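Long-range contacts in oxidoreductase, Gfo/Idh/MocA family (Vibrio cholerae, PDB 1XEA), which is probably an NAD(P)-dependent oxidoreductase of the Gfo/Idh/MocA family, binding its nucleotide in an N-terminal Rossmann domain: residues F121-P127 with S265-M271; L144-W149 with S174-S178; L188-M192 with Q305-V310. All blocks are in the same frame, centred on the assembly; numbering follows the deposited sequence.

Contact 1 (F121-P127 with S265-M271); sequences FNRRHIP and SKGFDAM
Phe121 meets the second segment through its backbone: its N and that of Asn122 both lie beside the selenium of Met271, a selenomethionine, Phe121 N at 3.7 Å from Met271 SE. A long, unbranched methionine-type side chain can slip alongside this main-chain corner. Asn122 sets its CB over the face of the Phe268 ring, 4.2 Å from the centroid, a CH-pi contact only 12° off the normal; the edge of that ring meets Lys266 CB. Arg124 forms a salt bridge with Asp173 of helix 160-175. His125 follows, its ring lying with one face against the backbone of Met271, whose CA is 3.8 Å from the centroid of the imidazole. Its CB meets Ala270 CB at 3.6 Å, a methyl small enough to let the helix come close. With Ile126 CG1 beside its own backbone N (chi1 -56°) and the chain bent again at the next torsion, CD1 reaches Lys266 O (3.6 Å). Pro127, opening helix 127-132, presses CD on Gly267 CA at 3.7 Å. Gly267 has positive phi (67°), which suits glycine: it is the C-prime residue of a Schellman motif ending helix 262-265, and also the N-cap of helix 268-281.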
ATOM      1  N   PHE A 121      10.853 -14.563 -24.732  1.00 43.36           N
ATOM      2  CA  PHE A 121      10.099 -13.429 -24.215  1.00 42.43           C
ATOM      3  C   PHE A 121       9.398 -13.879 -22.939  1.00 41.70           C
ATOM      4  O   PHE A 121       8.208 -14.204 -22.960  1.00 43.53           O
ATOM      5  CB  PHE A 121       9.053 -12.996 -25.230  1.00 42.10           C
ATOM      6  CG  PHE A 121       9.603 -12.234 -26.400  1.00 41.68           C
ATOM      7  CD1 PHE A 121       9.479 -12.742 -27.695  1.00 40.60           C
ATOM      8  CD2 PHE A 121      10.148 -10.961 -26.222  1.00 41.49           C
ATOM      9  CE1 PHE A 121       9.879 -11.989 -28.796  1.00 39.55           C
ATOM     10  CE2 PHE A 121      10.553 -10.194 -27.313  1.00 39.91           C
ATOM     11  CZ  PHE A 121      10.416 -10.708 -28.603  1.00 40.40           C
ATOM     12  N   ASN A 122      10.132 -13.881 -21.830  1.00 39.24           N
ATOM     13  CA  ASN A 122       9.580 -14.328 -20.560  1.00 36.62           C
ATOM     14  C   ASN A 122       8.303 -13.600 -20.119  1.00 36.45           C
ATOM     15  O   ASN A 122       7.433 -14.204 -19.495  1.00 36.44           O
ATOM     16  CB  ASN A 122      10.649 -14.256 -19.462  1.00 35.26           C
ATOM     17  CG  ASN A 122      10.960 -12.841 -19.033  1.00 37.36           C
ATOM     18  OD1 ASN A 122      10.924 -12.536 -17.844  1.00 37.73           O
ATOM     19  ND2 ASN A 122      11.276 -11.972 -19.986  1.00 37.98           N
ATOM     20  N   ARG A 123       8.174 -12.322 -20.459  1.00 34.40           N
ATOM     21  CA  ARG A 123       6.996 -11.562 -20.075  1.00 32.50           C
ATOM     22  C   ARG A 123       5.712 -12.043 -20.750  1.00 33.37           C
ATOM     23  O   ARG A 123       4.686 -11.369 -20.671  1.00 33.64           O
ATOM     24  CB  ARG A 123       7.212 -10.076 -20.364  1.00 30.67           C
ATOM     25  CG  ARG A 123       7.425  -9.227 -19.140  1.00 30.48           C
ATOM     26  CD  ARG A 123       8.482  -8.166 -19.380  1.00 32.13           C
ATOM     27  NE  ARG A 123       9.827  -8.699 -19.189  1.00 32.18           N
ATOM     28  CZ  ARG A 123      10.640  -8.332 -18.204  1.00 31.53           C
ATOM     29  NH1 ARG A 123      10.260  -7.424 -17.317  1.00 28.87           N
ATOM     30  NH2 ARG A 123      11.834  -8.890 -18.095  1.00 35.72           N
ATOM     31  N   ARG A 124       5.752 -13.185 -21.435  1.00 32.58           N
ATOM     32  CA  ARG A 124       4.534 -13.720 -22.060  1.00 32.45           C
ATOM     33  C   ARG A 124       4.046 -14.890 -21.220  1.00 32.09           C
ATOM     34  O   ARG A 124       2.961 -15.415 -21.451  1.00 31.53           O
ATOM     35  CB  ARG A 124       4.797 -14.256 -23.467  1.00 35.37           C
ATOM     36  CG  ARG A 124       5.046 -13.223 -24.535  1.00 39.78           C
ATOM     37  CD  ARG A 124       5.121 -13.905 -25.900  1.00 39.91           C
ATOM     38  NE  ARG A 124       5.693 -13.003 -26.895  1.00 42.94           N
ATOM     39  CZ  ARG A 124       6.098 -13.370 -28.107  1.00 42.01           C
ATOM     40  NH1 ARG A 124       5.992 -14.638 -28.486  1.00 41.73           N
ATOM     41  NH2 ARG A 124       6.623 -12.467 -28.928  1.00 40.23           N
ATOM     42  N   HIS A 125       4.872 -15.290 -20.255  1.00 31.37           N
ATOM     43  CA  HIS A 125       4.587 -16.418 -19.374  1.00 30.04           C
ATOM     44  C   HIS A 125       4.567 -16.047 -17.900  1.00 30.93           C
ATOM     45  O   HIS A 125       4.889 -16.873 -17.042  1.00 32.35           O
ATOM     46  CB  HIS A 125       5.642 -17.494 -19.578  1.00 30.63           C
ATOM     47  CG  HIS A 125       5.805 -17.895 -21.004  1.00 34.76           C
ATOM     48  ND1 HIS A 125       4.990 -18.827 -21.608  1.00 34.28           N
ATOM     49  CD2 HIS A 125       6.621 -17.417 -21.974  1.00 34.77           C
ATOM     50  CE1 HIS A 125       5.293 -18.903 -22.890  1.00 33.77           C
ATOM     51  NE2 HIS A 125       6.278 -18.058 -23.138  1.00 34.86           N
ATOM     52  N   ILE A 126       4.217 -14.808 -17.590  1.00 28.60           N
ATOM     53  CA  ILE A 126       4.177 -14.406 -16.196  1.00 27.82           C
ATOM     54  C   ILE A 126       3.010 -15.123 -15.531  1.00 28.66           C
ATOM     55  O   ILE A 126       1.840 -14.804 -15.791  1.00 30.36           O
ATOM     56  CB  ILE A 126       4.019 -12.895 -16.068  1.00 25.87           C
ATOM     57  CG1 ILE A 126       5.144 -12.217 -16.839  1.00 24.29           C
ATOM     58  CG2 ILE A 126       4.048 -12.486 -14.601  1.00 25.55           C
ATOM     59  CD1 ILE A 126       6.531 -12.655 -16.424  1.00 19.46           C
ATOM     60  N   PRO A 127       3.314 -16.104 -14.660  1.00 28.97           N
ATOM     61  CA  PRO A 127       2.253 -16.858 -13.977  1.00 28.55           C
ATOM     62  C   PRO A 127       1.147 -16.028 -13.333  1.00 29.12           C
ATOM     63  O   PRO A 127      -0.028 -16.317 -13.532  1.00 30.91           O
ATOM     64  CB  PRO A 127       3.017 -17.729 -12.978  1.00 26.53           C
ATOM     65  CG  PRO A 127       4.328 -16.998 -12.784  1.00 29.13           C
ATOM     66  CD  PRO A 127       4.650 -16.468 -14.150  1.00 28.96           C
ATOM     67  N   SER A 265       8.368 -16.863 -10.912  1.00 29.31           N
ATOM     68  CA  SER A 265       7.469 -15.720 -10.880  1.00 30.49           C
ATOM     69  C   SER A 265       7.777 -14.819 -12.082  1.00 31.83           C
ATOM     70  O   SER A 265       6.881 -14.160 -12.615  1.00 33.41           O
ATOM     71  CB  SER A 265       7.632 -14.936  -9.588  1.00 27.46           C
ATOM     72  OG  SER A 265       8.677 -14.011  -9.707  1.00 27.07           O
ATOM     73  N   LYS A 266       9.040 -14.801 -12.512  1.00 29.94           N
ATOM     74  CA  LYS A 266       9.418 -13.997 -13.664  1.00 28.54           C
ATOM     75  C   LYS A 266       9.136 -14.736 -14.964  1.00 29.83           C
ATOM     76  O   LYS A 266       9.662 -14.388 -16.025  1.00 28.60           O
ATOM     77  CB  LYS A 266      10.885 -13.610 -13.605  1.00 28.82           C
ATOM     78  CG  LYS A 266      11.244 -12.725 -12.436  1.00 31.36           C
ATOM     79  CD  LYS A 266      12.527 -11.937 -12.724  1.00 28.98           C
ATOM     80  CE  LYS A 266      13.046 -11.294 -11.460  1.00 27.20           C
ATOM     81  NZ  LYS A 266      12.016 -10.481 -10.791  1.00 23.06           N
ATOM     82  N   GLY A 267       8.292 -15.758 -14.858  1.00 32.68           N
ATOM     83  CA  GLY A 267       7.887 -16.551 -16.006  1.00 33.70           C
ATOM     84  C   GLY A 267       8.928 -17.411 -16.703  1.00 35.49           C
ATOM     85  O   GLY A 267       8.647 -17.985 -17.753  1.00 36.92           O
ATOM     86  N   PHE A 268      10.125 -17.524 -16.146  1.00 35.59           N
ATOM     87  CA  PHE A 268      11.124 -18.336 -16.806  1.00 35.81           C
ATOM     88  C   PHE A 268      10.766 -19.807 -16.846  1.00 36.54           C
ATOM     89  O   PHE A 268      10.797 -20.411 -17.913  1.00 38.98           O
ATOM     90  CB  PHE A 268      12.500 -18.114 -16.185  1.00 35.36           C
ATOM     91  CG  PHE A 268      13.106 -16.779 -16.535  1.00 36.67           C
ATOM     92  CD1 PHE A 268      12.679 -15.606 -15.904  1.00 36.57           C
ATOM     93  CD2 PHE A 268      14.082 -16.685 -17.516  1.00 35.04           C
ATOM     94  CE1 PHE A 268      13.224 -14.360 -16.245  1.00 34.77           C
ATOM     95  CE2 PHE A 268      14.624 -15.446 -17.859  1.00 35.52           C
ATOM     96  CZ  PHE A 268      14.190 -14.280 -17.219  1.00 33.90           C
ATOM     97  N   ASP A 269      10.404 -20.389 -15.710  1.00 37.78           N
ATOM     98  CA  ASP A 269      10.036 -21.805 -15.699  1.00 38.41           C
ATOM     99  C   ASP A 269       8.914 -22.080 -16.697  1.00 37.31           C
ATOM    100  O   ASP A 269       8.958 -23.066 -17.425  1.00 35.75           O
ATOM    101  CB  ASP A 269       9.585 -22.247 -14.299  1.00 40.39           C
ATOM    102  CG  ASP A 269      10.708 -22.174 -13.269  1.00 46.12           C
ATOM    103  OD1 ASP A 269      10.528 -22.679 -12.135  1.00 48.40           O
ATOM    104  OD2 ASP A 269      11.777 -21.603 -13.578  1.00 50.91           O
ATOM    105  N   ALA A 270       7.908 -21.209 -16.725  1.00 37.82           N
ATOM    106  CA  ALA A 270       6.778 -21.391 -17.630  1.00 37.14           C
ATOM    107  C   ALA A 270       7.206 -21.331 -19.087  1.00 37.75           C
ATOM    108  O   ALA A 270       6.703 -22.077 -19.923  1.00 37.63           O
ATOM    109  CB  ALA A 270       5.726 -20.340 -17.351  1.00 34.95           C
HETATM  110  N   MSE A 271       8.127 -20.427 -19.387  1.00 38.83           N
HETATM  111  CA  MSE A 271       8.616 -20.274 -20.742  1.00 38.01           C
HETATM  112  C   MSE A 271       9.411 -21.519 -21.142  1.00 37.29           C
HETATM  113  O   MSE A 271       9.145 -22.121 -22.179  1.00 36.93           O
HETATM  114  CB  MSE A 271       9.495 -19.031 -20.843  1.00 38.34           C
HETATM  115  CG  MSE A 271       9.998 -18.767 -22.246  1.00 42.48           C
HETATM  116 SE   MSE A 271      11.313 -17.372 -22.327  1.00 45.92          SE
HETATM  117  CE  MSE A 271      12.592 -18.096 -21.047  1.00 41.38           C
TER

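Contact 2 (L144-W149 with S174-S178); sequences LRSLRW and SVNLS
Ser174 and Trp149 make the close-packed end of this contact, where the end of helix 160-175 packs on one side of strand 146-152, inside the mixed sheet. Trp149 holds CG anti to the backbone N (chi1 -156°), which leads the indole out to Ser174. The Ser174 CB methylene sits over its face, 3.5 Å from the centroid of the six-membered ring and 13° off the normal, a CH-pi contact displaced toward the rim. A small residue suits this place because the helix backbone can approach the broad ring. The hydroxyl of Ser174 is turned back to bond His170 O, while Trp149 NE1 bonds Glu224. Beside them Val175 CG2 packs on Trp149 CB at 3.2 Å, the side chains overlapping head to tail. Farther along, Leu177 CD1 rests against the methyl ends of two leucines, 3.5 Å from Leu147 CD2 and 3.8 Å from Leu144 CD1, lying across both. Leu147 and Val175 are looser, CD2 to CG2 being 4.4 Å. Across the strand Arg148 points away from the helix, partly exposed, and pairs with Glu150 near a neighbouring subunit. The contact is thus apolar: hydrophobic burial and shape, with polar groups served from outside, hold helix end to sheet.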
ATOM      1  N   LEU A 144     -10.121  -7.263 -23.599  1.00 34.14           N
ATOM      2  CA  LEU A 144      -9.280  -6.154 -23.149  1.00 34.53           C
ATOM      3  C   LEU A 144      -9.641  -4.817 -23.783  1.00 35.12           C
ATOM      4  O   LEU A 144      -9.569  -4.665 -24.998  1.00 35.87           O
ATOM      5  CB  LEU A 144      -7.804  -6.451 -23.437  1.00 33.19           C
ATOM      6  CG  LEU A 144      -7.045  -7.284 -22.408  1.00 34.43           C
ATOM      7  CD1 LEU A 144      -5.602  -7.488 -22.868  1.00 32.39           C
ATOM      8  CD2 LEU A 144      -7.078  -6.581 -21.064  1.00 32.63           C
ATOM      9  N   ARG A 145     -10.029  -3.849 -22.960  1.00 35.53           N
ATOM     10  CA  ARG A 145     -10.360  -2.530 -23.479  1.00 37.08           C
ATOM     11  C   ARG A 145      -9.101  -1.675 -23.487  1.00 35.06           C
ATOM     12  O   ARG A 145      -9.050  -0.630 -24.130  1.00 35.99           O
ATOM     13  CB  ARG A 145     -11.449  -1.862 -22.636  1.00 39.04           C
ATOM     14  CG  ARG A 145     -12.785  -2.573 -22.699  1.00 43.68           C
ATOM     15  CD  ARG A 145     -13.340  -2.570 -24.114  1.00 47.46           C
ATOM     16  NE  ARG A 145     -14.383  -3.581 -24.302  1.00 51.01           N
ATOM     17  CZ  ARG A 145     -14.277  -4.625 -25.122  1.00 52.66           C
ATOM     18  NH1 ARG A 145     -13.168  -4.796 -25.835  1.00 52.27           N
ATOM     19  NH2 ARG A 145     -15.281  -5.495 -25.229  1.00 51.69           N
ATOM     20  N   SER A 146      -8.085  -2.132 -22.766  1.00 34.73           N
ATOM     21  CA  SER A 146      -6.810  -1.431 -22.702  1.00 35.27           C
ATOM     22  C   SER A 146      -5.794  -2.262 -21.915  1.00 33.61           C
ATOM     23  O   SER A 146      -6.158  -3.074 -21.061  1.00 33.22           O
ATOM     24  CB  SER A 146      -6.990  -0.040 -22.066  1.00 36.51           C
ATOM     25  OG  SER A 146      -6.653  -0.033 -20.688  1.00 41.69           O
ATOM     26  N   LEU A 147      -4.521  -2.070 -22.231  1.00 31.36           N
ATOM     27  CA  LEU A 147      -3.438  -2.772 -21.564  1.00 31.20           C
ATOM     28  C   LEU A 147      -2.205  -1.872 -21.640  1.00 33.43           C
ATOM     29  O   LEU A 147      -1.749  -1.528 -22.730  1.00 34.52           O
ATOM     30  CB  LEU A 147      -3.152  -4.117 -22.246  1.00 27.28           C
ATOM     31  CG  LEU A 147      -1.932  -4.898 -21.729  1.00 24.80           C
ATOM     32  CD1 LEU A 147      -2.188  -5.368 -20.312  1.00 24.17           C
ATOM     33  CD2 LEU A 147      -1.627  -6.069 -22.640  1.00 21.53           C
ATOM     34  N   ARG A 148      -1.678  -1.483 -20.483  1.00 34.82           N
ATOM     35  CA  ARG A 148      -0.515  -0.611 -20.424  1.00 34.96           C
ATOM     36  C   ARG A 148       0.628  -1.284 -19.696  1.00 36.45           C
ATOM     37  O   ARG A 148       0.503  -1.682 -18.535  1.00 38.67           O
ATOM     38  CB  ARG A 148      -0.867   0.696 -19.711  1.00 34.61           C
ATOM     39  CG  ARG A 148       0.311   1.634 -19.503  1.00 35.63           C
ATOM     40  CD  ARG A 148      -0.152   2.973 -18.956  1.00 36.17           C
ATOM     41  NE  ARG A 148      -0.639   2.885 -17.589  1.00 38.93           N
ATOM     42  CZ  ARG A 148      -1.575   3.678 -17.074  1.00 41.45           C
ATOM     43  NH1 ARG A 148      -2.138   4.627 -17.819  1.00 40.38           N
ATOM     44  NH2 ARG A 148      -1.943   3.519 -15.805  1.00 42.66           N
ATOM     45  N   TRP A 149       1.756  -1.401 -20.376  1.00 37.14           N
ATOM     46  CA  TRP A 149       2.917  -2.021 -19.774  1.00 35.68           C
ATOM     47  C   TRP A 149       3.988  -0.943 -19.559  1.00 36.06           C
ATOM     48  O   TRP A 149       4.491  -0.370 -20.516  1.00 35.84           O
ATOM     49  CB  TRP A 149       3.423  -3.126 -20.705  1.00 32.88           C
ATOM     50  CG  TRP A 149       4.196  -4.183 -19.992  1.00 31.15           C
ATOM     51  CD1 TRP A 149       5.391  -4.028 -19.343  1.00 29.62           C
ATOM     52  CD2 TRP A 149       3.812  -5.542 -19.806  1.00 28.87           C
ATOM     53  NE1 TRP A 149       5.770  -5.203 -18.766  1.00 27.46           N
ATOM     54  CE2 TRP A 149       4.820  -6.154 -19.034  1.00 27.97           C
ATOM     55  CE3 TRP A 149       2.712  -6.309 -20.216  1.00 27.28           C
ATOM     56  CZ2 TRP A 149       4.762  -7.498 -18.660  1.00 27.15           C
ATOM     57  CZ3 TRP A 149       2.659  -7.641 -19.844  1.00 24.47           C
ATOM     58  CH2 TRP A 149       3.679  -8.220 -19.075  1.00 26.61           C
ATOM     59  N   SER A 174       5.233  -7.513 -25.077  1.00 35.96           N
ATOM     60  CA  SER A 174       4.253  -7.946 -24.088  1.00 35.57           C
ATOM     61  C   SER A 174       2.871  -7.365 -24.321  1.00 34.77           C
ATOM     62  O   SER A 174       1.868  -7.939 -23.909  1.00 33.63           O
ATOM     63  CB  SER A 174       4.727  -7.576 -22.683  1.00 36.05           C
ATOM     64  OG  SER A 174       5.952  -8.204 -22.392  1.00 36.36           O
ATOM     65  N   VAL A 175       2.829  -6.231 -24.997  1.00 34.54           N
ATOM     66  CA  VAL A 175       1.582  -5.555 -25.265  1.00 35.76           C
ATOM     67  C   VAL A 175       1.102  -5.788 -26.684  1.00 36.79           C
ATOM     68  O   VAL A 175      -0.074  -5.607 -26.980  1.00 35.99           O
ATOM     69  CB  VAL A 175       1.764  -4.054 -25.031  1.00 37.13           C
ATOM     70  CG1 VAL A 175       0.535  -3.312 -25.447  1.00 41.86           C
ATOM     71  CG2 VAL A 175       2.053  -3.793 -23.558  1.00 38.75           C
ATOM     72  N   ASN A 176       2.025  -6.204 -27.550  1.00 39.96           N
ATOM     73  CA  ASN A 176       1.753  -6.444 -28.970  1.00 41.17           C
ATOM     74  C   ASN A 176       0.850  -7.656 -29.234  1.00 42.25           C
ATOM     75  O   ASN A 176       1.252  -8.630 -29.865  1.00 40.14           O
ATOM     76  CB  ASN A 176       3.081  -6.608 -29.705  1.00 41.81           C
ATOM     77  CG  ASN A 176       2.939  -6.444 -31.191  1.00 43.69           C
ATOM     78  OD1 ASN A 176       1.831  -6.289 -31.703  1.00 46.36           O
ATOM     79  ND2 ASN A 176       4.058  -6.461 -31.898  1.00 43.76           N
ATOM     80  N   LEU A 177      -0.386  -7.563 -28.762  1.00 45.72           N
ATOM     81  CA  LEU A 177      -1.356  -8.634 -28.896  1.00 48.52           C
ATOM     82  C   LEU A 177      -2.132  -8.580 -30.209  1.00 51.85           C
ATOM     83  O   LEU A 177      -3.002  -9.414 -30.457  1.00 51.96           O
ATOM     84  CB  LEU A 177      -2.328  -8.566 -27.721  1.00 47.02           C
ATOM     85  CG  LEU A 177      -1.713  -8.596 -26.318  1.00 45.95           C
ATOM     86  CD1 LEU A 177      -2.724  -8.088 -25.319  1.00 44.69           C
ATOM     87  CD2 LEU A 177      -1.251 -10.001 -25.966  1.00 44.53           C
ATOM     88  N   SER A 178      -1.830  -7.592 -31.044  1.00 55.57           N
ATOM     89  CA  SER A 178      -2.521  -7.434 -32.322  1.00 58.13           C
ATOM     90  C   SER A 178      -1.572  -7.619 -33.505  1.00 59.62           C
ATOM     91  O   SER A 178      -1.940  -7.377 -34.657  1.00 60.04           O
ATOM     92  CB  SER A 178      -3.138  -6.038 -32.401  1.00 59.72           C
ATOM     93  OG  SER A 178      -2.131  -5.051 -32.571  1.00 60.36           O
TER

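Contact 3 (L188-M192 with Q305-V310); sequences LTYHM and QITQQV
Gln305 begins the contact by reaching out along Leu188. Its chain is extended, which carries the amide to the leucine; the two side chains overlap head to tail, with Gln305 OE1 beside Leu188 CD1. A long side chain with a polar end fits here, at the partly exposed rim. Ile306, the next residue, is the buried one of the contact. Its CG2 methyl lies over one face of the Tyr190 ring, 4.0 Å from the centroid, as a CH-pi contact, and its CG1 is 3.8 Å from Tyr190 CE2, so both branches of the beta-branched side chain serve the ring. CG2 also comes to the selenium of Met192, a selenomethionine, at a loose 4.5 Å.

Gln309, one helical turn after Gln305, supplies the polar link: Tyr190 OH donates to Gln309 OE1 over 3.2 Å. The C=O...donor angle of 126° is a good one, but the hydroxyl stands 31° out of the carbonyl plane and the bond is long, so it is probably modest in strength. Tyrosine suits the spot, since its ring gives Ile306 an apolar face while its hydroxyl reaches the surface amide. Val310 ends the walk with CG2, which meets Met192 CG at 4.2 Å and Tyr190 CE1 at 4.3 Å, a more open packing in keeping with its exposure.

The axes of the two segments are 10.8 Å apart and inclined at 55°. Strand 186-193 is the outermost of the mixed sheet within this chain, paired with strand 196-206, whose Leu200 touches Leu188, Tyr190 and Ile306 alike. Ile160 of helix 160-175 also packs on Ile306, so helix 286-311 near its end packs on both the edge strands and helix 160-175.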
ATOM      1  N   LEU A 188       3.785   7.495 -31.529  1.00 46.99           N
ATOM      2  CA  LEU A 188       5.106   7.342 -30.952  1.00 44.82           C
ATOM      3  C   LEU A 188       5.525   8.642 -30.274  1.00 44.97           C
ATOM      4  O   LEU A 188       5.357   9.726 -30.832  1.00 46.26           O
ATOM      5  CB  LEU A 188       6.070   6.979 -32.069  1.00 43.01           C
ATOM      6  CG  LEU A 188       7.390   6.322 -31.713  1.00 44.17           C
ATOM      7  CD1 LEU A 188       8.111   5.978 -33.008  1.00 45.05           C
ATOM      8  CD2 LEU A 188       8.245   7.239 -30.869  1.00 44.17           C
ATOM      9  N   THR A 189       6.067   8.534 -29.069  1.00 44.33           N
ATOM     10  CA  THR A 189       6.506   9.707 -28.324  1.00 43.29           C
ATOM     11  C   THR A 189       7.808   9.363 -27.630  1.00 42.56           C
ATOM     12  O   THR A 189       7.993   8.232 -27.199  1.00 43.49           O
ATOM     13  CB  THR A 189       5.477  10.090 -27.253  1.00 43.73           C
ATOM     14  OG1 THR A 189       4.280  10.546 -27.886  1.00 45.16           O
ATOM     15  CG2 THR A 189       6.012  11.185 -26.360  1.00 44.73           C
ATOM     16  N   TYR A 190       8.714  10.322 -27.511  1.00 42.23           N
ATOM     17  CA  TYR A 190       9.966  10.033 -26.832  1.00 42.31           C
ATOM     18  C   TYR A 190      10.653  11.307 -26.389  1.00 41.86           C
ATOM     19  O   TYR A 190      10.170  12.406 -26.654  1.00 40.35           O
ATOM     20  CB  TYR A 190      10.888   9.205 -27.735  1.00 43.34           C
ATOM     21  CG  TYR A 190      11.274   9.889 -29.017  1.00 46.42           C
ATOM     22  CD1 TYR A 190      12.287  10.845 -29.035  1.00 48.30           C
ATOM     23  CD2 TYR A 190      10.597   9.620 -30.209  1.00 47.53           C
ATOM     24  CE1 TYR A 190      12.617  11.520 -30.198  1.00 49.60           C
ATOM     25  CE2 TYR A 190      10.918  10.292 -31.386  1.00 48.81           C
ATOM     26  CZ  TYR A 190      11.929  11.243 -31.371  1.00 50.09           C
ATOM     27  OH  TYR A 190      12.254  11.932 -32.519  1.00 52.16           O
ATOM     28  N   HIS A 191      11.766  11.143 -25.684  1.00 42.51           N
ATOM     29  CA  HIS A 191      12.547  12.266 -25.194  1.00 43.90           C
ATOM     30  C   HIS A 191      14.008  11.875 -25.207  1.00 45.82           C
ATOM     31  O   HIS A 191      14.361  10.750 -24.870  1.00 45.42           O
ATOM     32  CB  HIS A 191      12.147  12.633 -23.770  1.00 43.03           C
ATOM     33  CG  HIS A 191      12.928  13.782 -23.198  1.00 45.02           C
ATOM     34  ND1 HIS A 191      12.847  15.065 -23.700  1.00 44.54           N
ATOM     35  CD2 HIS A 191      13.774  13.847 -22.141  1.00 43.63           C
ATOM     36  CE1 HIS A 191      13.602  15.870 -22.975  1.00 43.17           C
ATOM     37  NE2 HIS A 191      14.174  15.157 -22.021  1.00 43.03           N
HETATM   38  N   MSE A 192      14.854  12.816 -25.603  1.00 48.83           N
HETATM   39  CA  MSE A 192      16.283  12.580 -25.658  1.00 51.25           C
HETATM   40  C   MSE A 192      16.964  13.427 -24.589  1.00 52.55           C
HETATM   41  O   MSE A 192      16.840  14.648 -24.589  1.00 53.60           O
HETATM   42  CB  MSE A 192      16.819  12.964 -27.037  1.00 52.32           C
HETATM   43  CG  MSE A 192      16.161  12.251 -28.202  1.00 56.50           C
HETATM   44 SE   MSE A 192      16.732  10.402 -28.428  1.00 67.02          SE
HETATM   45  CE  MSE A 192      18.660  10.661 -28.386  1.00 62.04           C
ATOM     46  N   GLN A 305      12.403   5.754 -37.314  1.00 61.88           N
ATOM     47  CA  GLN A 305      11.733   7.034 -37.205  1.00 61.99           C
ATOM     48  C   GLN A 305      12.412   7.967 -36.192  1.00 61.82           C
ATOM     49  O   GLN A 305      12.436   9.182 -36.391  1.00 62.32           O
ATOM     50  CB  GLN A 305      10.261   6.841 -36.847  1.00 62.16           C
ATOM     51  CG  GLN A 305       9.467   8.128 -36.951  1.00 65.30           C
ATOM     52  CD  GLN A 305       7.976   7.921 -36.723  1.00 68.99           C
ATOM     53  OE1 GLN A 305       7.566   7.363 -35.704  1.00 71.07           O
ATOM     54  NE2 GLN A 305       7.155   8.381 -37.668  1.00 71.45           N
ATOM     55  N   ILE A 306      12.973   7.411 -35.118  1.00 62.35           N
ATOM     56  CA  ILE A 306      13.646   8.228 -34.099  1.00 62.26           C
ATOM     57  C   ILE A 306      14.998   8.726 -34.619  1.00 63.64           C
ATOM     58  O   ILE A 306      15.231   9.930 -34.702  1.00 63.42           O
ATOM     59  CB  ILE A 306      13.880   7.434 -32.770  1.00 60.24           C
ATOM     60  CG1 ILE A 306      12.552   6.976 -32.171  1.00 59.11           C
ATOM     61  CG2 ILE A 306      14.571   8.316 -31.747  1.00 59.72           C
ATOM     62  CD1 ILE A 306      12.705   6.073 -30.952  1.00 56.29           C
ATOM     63  N   THR A 307      15.885   7.794 -34.963  1.00 65.58           N
ATOM     64  CA  THR A 307      17.203   8.141 -35.480  1.00 67.04           C
ATOM     65  C   THR A 307      17.078   9.223 -36.549  1.00 69.00           C
ATOM     66  O   THR A 307      17.851  10.177 -36.565  1.00 69.26           O
ATOM     67  CB  THR A 307      17.894   6.912 -36.094  1.00 66.75           C
ATOM     68  OG1 THR A 307      18.097   5.921 -35.082  1.00 67.17           O
ATOM     69  CG2 THR A 307      19.230   7.296 -36.695  1.00 66.81           C
ATOM     70  N   GLN A 308      16.097   9.066 -37.434  1.00 71.29           N
ATOM     71  CA  GLN A 308      15.851  10.031 -38.499  1.00 73.46           C
ATOM     72  C   GLN A 308      15.439  11.370 -37.909  1.00 74.38           C
ATOM     73  O   GLN A 308      16.152  12.363 -38.037  1.00 75.38           O
ATOM     74  CB  GLN A 308      14.728   9.549 -39.415  1.00 74.98           C
ATOM     75  CG  GLN A 308      14.311  10.590 -40.446  1.00 79.37           C
ATOM     76  CD  GLN A 308      12.801  10.668 -40.645  1.00 81.74           C
ATOM     77  OE1 GLN A 308      12.047  10.891 -39.692  1.00 82.27           O
ATOM     78  NE2 GLN A 308      12.356  10.498 -41.890  1.00 83.54           N
ATOM     79  N   GLN A 309      14.276  11.384 -37.267  1.00 75.14           N
ATOM     80  CA  GLN A 309      13.738  12.595 -36.660  1.00 75.55           C
ATOM     81  C   GLN A 309      14.734  13.346 -35.785  1.00 75.48           C
ATOM     82  O   GLN A 309      14.618  14.557 -35.608  1.00 75.77           O
ATOM     83  CB  GLN A 309      12.486  12.260 -35.853  1.00 75.04           C
ATOM     84  CG  GLN A 309      11.233  12.213 -36.690  1.00 75.90           C
ATOM     85  CD  GLN A 309      10.034  11.693 -35.924  1.00 77.81           C
ATOM     86  OE1 GLN A 309       9.896  11.922 -34.716  1.00 77.41           O
ATOM     87  NE2 GLN A 309       9.146  11.000 -36.629  1.00 78.39           N
ATOM     88  N   VAL A 310      15.717  12.641 -35.248  1.00 75.20           N
ATOM     89  CA  VAL A 310      16.698  13.294 -34.405  1.00 75.81           C
ATOM     90  C   VAL A 310      17.776  13.941 -35.251  1.00 77.11           C
ATOM     91  O   VAL A 310      18.085  15.119 -35.075  1.00 77.52           O
ATOM     92  CB  VAL A 310      17.340  12.301 -33.429  1.00 75.50           C
ATOM     93  CG1 VAL A 310      18.529  12.944 -32.737  1.00 74.87           C
ATOM     94  CG2 VAL A 310      16.310  11.860 -32.401  1.00 74.69           C
TER

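Contacts 1 and 2 have centres about 17 Å apart and meet through Arg123 of contact 1, whose CG packs 3.2 Å from Trp149 CZ2. Glu224 ties them further, pairing with Arg123 and accepting the bond from Trp149. Contact 2 falls within the chain that contact 1 brings together. Contact 1 follows strand 117-120, the last of the parallel Rossmann-type sheet that probably binds the nucleotide, while contacts 2 and 3 lie on the mixed sheet and both touch the third subunit. Contact 3 stands apart, its nearest atoms about 11 Å from contact 2 and about 17 Å from contact 1. The bound nickel lies about 9 Å from the side chain of Leu144.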